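Local coordinates for protein D-galactonate dehydratase family member Dd703_0947 (Dickeya dadantii, PDB 4IHC) that dehydrates D-mannonate and D-gluconate to 2-dehydro-3-deoxy-D-gluconate with low activity, using one magnesium ion per subunit, at residues His232-Leu237 and Ile241-Asp246. Sequence-based numbering, arbitrary orientation.
Sequences HLRNKL and IEFIHD. With MG (magnesium ion), chain I.
R234 and F243 join the end of a helix to the strand that follows it in the enolase-superfamily barrel domain, the helix-to-strand step of the beta/alpha barrel from helix 219-237 to strand 242-246, which leads to the metal site. The two short axes run nearly antiparallel, 11.1 Å apart, as expected of a barrel helix returning to its next strand. The guanidinium of R234 lies over one face of the F243 ring, planes 23° apart, with R234 CZ 3.4 Å from F243 CD2. R234 CZ stands 3.9 Å from the F243 ring centroid and 35° off the ring normal, so the cation-pi contact is off-centre. A bend at chi2 brings the arginine chain round to the ring, and R234 CD also touches F243 CE2. The same group is fixed in rotation by polar bonds: R234 NH1 donates to I241 O at 2.8 Å, almost straight at 176° and within the guanidinium plane. NH1 also bonds G238 O and NE bonds Y266 O, while a water that F243 N and E242 OE1 both hold takes a weak bond from NH2. The nearby E242 carboxylate would probably also favour the buried charge. L233 CB packs 3.6 Å from F243 CE2, and L237 CD1 reaches the ring edge at F243 CZ, 4.2 Å away. Further along the strand, D246 OD2 binds magnesium at 2.0 Å, with E272 and E298 completing the protein ligands. Strand 242-246 lies between parallel strands 173-178 and 270-272; F243 also touches V174 and C176, whereas L233 and L237 meet I163 of helix 156-168.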
# COMPACT_ATOMS: atom_id res chain seq x y z
N HIS A 232 29.13 -28.75 1.02
CA HIS A 232 29.90 -29.88 1.52
C HIS A 232 29.05 -30.74 2.45
O HIS A 232 28.85 -31.94 2.21
CB HIS A 232 31.20 -29.38 2.17
CG HIS A 232 31.88 -30.40 3.03
ND1 HIS A 232 32.77 -31.34 2.54
CD2 HIS A 232 31.81 -30.63 4.37
CE1 HIS A 232 33.20 -32.10 3.53
NE2 HIS A 232 32.64 -31.69 4.65
N LEU A 233 28.49 -30.14 3.50
CA LEU A 233 27.65 -30.90 4.42
C LEU A 233 26.59 -31.73 3.69
O LEU A 233 26.43 -32.92 3.97
CB LEU A 233 27.01 -30.00 5.48
CG LEU A 233 27.99 -29.22 6.36
CD1 LEU A 233 27.29 -28.23 7.28
CD2 LEU A 233 28.87 -30.18 7.15
N ARG A 234 25.86 -31.14 2.75
CA ARG A 234 24.78 -31.87 2.10
C ARG A 234 25.32 -33.03 1.25
O ARG A 234 24.73 -34.12 1.21
CB ARG A 234 23.88 -30.95 1.25
CG ARG A 234 23.01 -30.01 2.07
CD ARG A 234 22.10 -30.79 3.01
NE ARG A 234 21.04 -29.96 3.56
CZ ARG A 234 20.29 -30.33 4.59
NH1 ARG A 234 20.50 -31.49 5.19
NH2 ARG A 234 19.32 -29.55 5.03
N ASN A 235 26.45 -32.81 0.58
CA ASN A 235 27.09 -33.86 -0.22
C ASN A 235 27.59 -35.02 0.62
O ASN A 235 27.69 -36.13 0.13
CB ASN A 235 28.25 -33.30 -1.04
CG ASN A 235 27.78 -32.55 -2.26
OD1 ASN A 235 26.60 -32.63 -2.62
ND2 ASN A 235 28.68 -31.81 -2.90
N LYS A 236 27.92 -34.74 1.88
CA LYS A 236 28.47 -35.77 2.76
C LYS A 236 27.45 -36.37 3.74
O LYS A 236 27.60 -37.50 4.18
CB LYS A 236 29.68 -35.22 3.52
CG LYS A 236 30.90 -35.06 2.64
CD LYS A 236 31.33 -36.41 2.08
CE LYS A 236 32.01 -36.28 0.73
NZ LYS A 236 33.43 -35.83 0.84
N LEU A 237 26.39 -35.63 4.06
CA LEU A 237 25.44 -36.07 5.08
C LEU A 237 24.06 -36.28 4.51
O LEU A 237 23.19 -36.87 5.16
CB LEU A 237 25.38 -35.07 6.24
CG LEU A 237 26.74 -34.94 6.94
CD1 LEU A 237 26.88 -33.64 7.72
CD2 LEU A 237 26.97 -36.15 7.83
N ILE A 241 19.10 -34.94 7.65
CA ILE A 241 19.47 -34.11 8.76
C ILE A 241 18.98 -32.67 8.53
O ILE A 241 19.00 -32.17 7.41
CB ILE A 241 21.01 -34.17 8.97
CG1 ILE A 241 21.43 -33.40 10.21
CG2 ILE A 241 21.74 -33.65 7.75
CD1 ILE A 241 21.07 -34.11 11.49
N GLU A 242 18.51 -32.02 9.59
CA GLU A 242 18.02 -30.65 9.49
C GLU A 242 19.12 -29.71 9.94
O GLU A 242 19.78 -29.98 10.94
CB GLU A 242 16.79 -30.47 10.36
CG GLU A 242 15.60 -31.31 9.90
CD GLU A 242 15.05 -30.90 8.53
OE1 GLU A 242 15.18 -29.72 8.11
OE2 GLU A 242 14.49 -31.78 7.84
N PHE A 243 19.33 -28.62 9.21
CA PHE A 243 20.47 -27.73 9.43
C PHE A 243 19.96 -26.38 9.77
O PHE A 243 19.06 -25.90 9.12
CB PHE A 243 21.33 -27.52 8.17
CG PHE A 243 22.15 -28.71 7.77
CD1 PHE A 243 22.48 -29.70 8.69
CD2 PHE A 243 22.65 -28.81 6.48
CE1 PHE A 243 23.26 -30.78 8.33
CE2 PHE A 243 23.44 -29.89 6.11
CZ PHE A 243 23.74 -30.88 7.04
N ILE A 244 20.60 -25.77 10.76
CA ILE A 244 20.29 -24.40 11.12
C ILE A 244 21.59 -23.58 11.00
O ILE A 244 22.63 -24.05 11.43
CB ILE A 244 19.80 -24.38 12.55
CG1 ILE A 244 18.32 -24.78 12.56
CG2 ILE A 244 20.06 -23.03 13.22
CD1 ILE A 244 17.81 -25.12 13.94
N HIS A 245 21.55 -22.38 10.43
CA HIS A 245 22.73 -21.51 10.43
C HIS A 245 22.36 -20.16 11.02
O HIS A 245 21.32 -19.61 10.69
CB HIS A 245 23.28 -21.33 9.01
CG HIS A 245 24.53 -20.50 8.96
ND1 HIS A 245 25.73 -20.95 9.47
CD2 HIS A 245 24.76 -19.26 8.47
CE1 HIS A 245 26.65 -20.00 9.31
NE2 HIS A 245 26.09 -18.97 8.69
N ASP A 246 23.23 -19.64 11.88
CA ASP A 246 23.05 -18.35 12.54
C ASP A 246 23.94 -17.26 11.96
O ASP A 246 25.15 -17.27 12.16
CB ASP A 246 23.40 -18.51 14.03
CG ASP A 246 22.75 -17.45 14.92
OD1 ASP A 246 22.42 -16.35 14.43
OD2 ASP A 246 22.61 -17.71 16.14
MG MG I . 21.53 -16.78 17.58
O HOH W 1 17.56 -28.66 7.06
O HOH W 2 21.46 -15.00 16.64
O HOH W 3 23.02 -16.27 18.55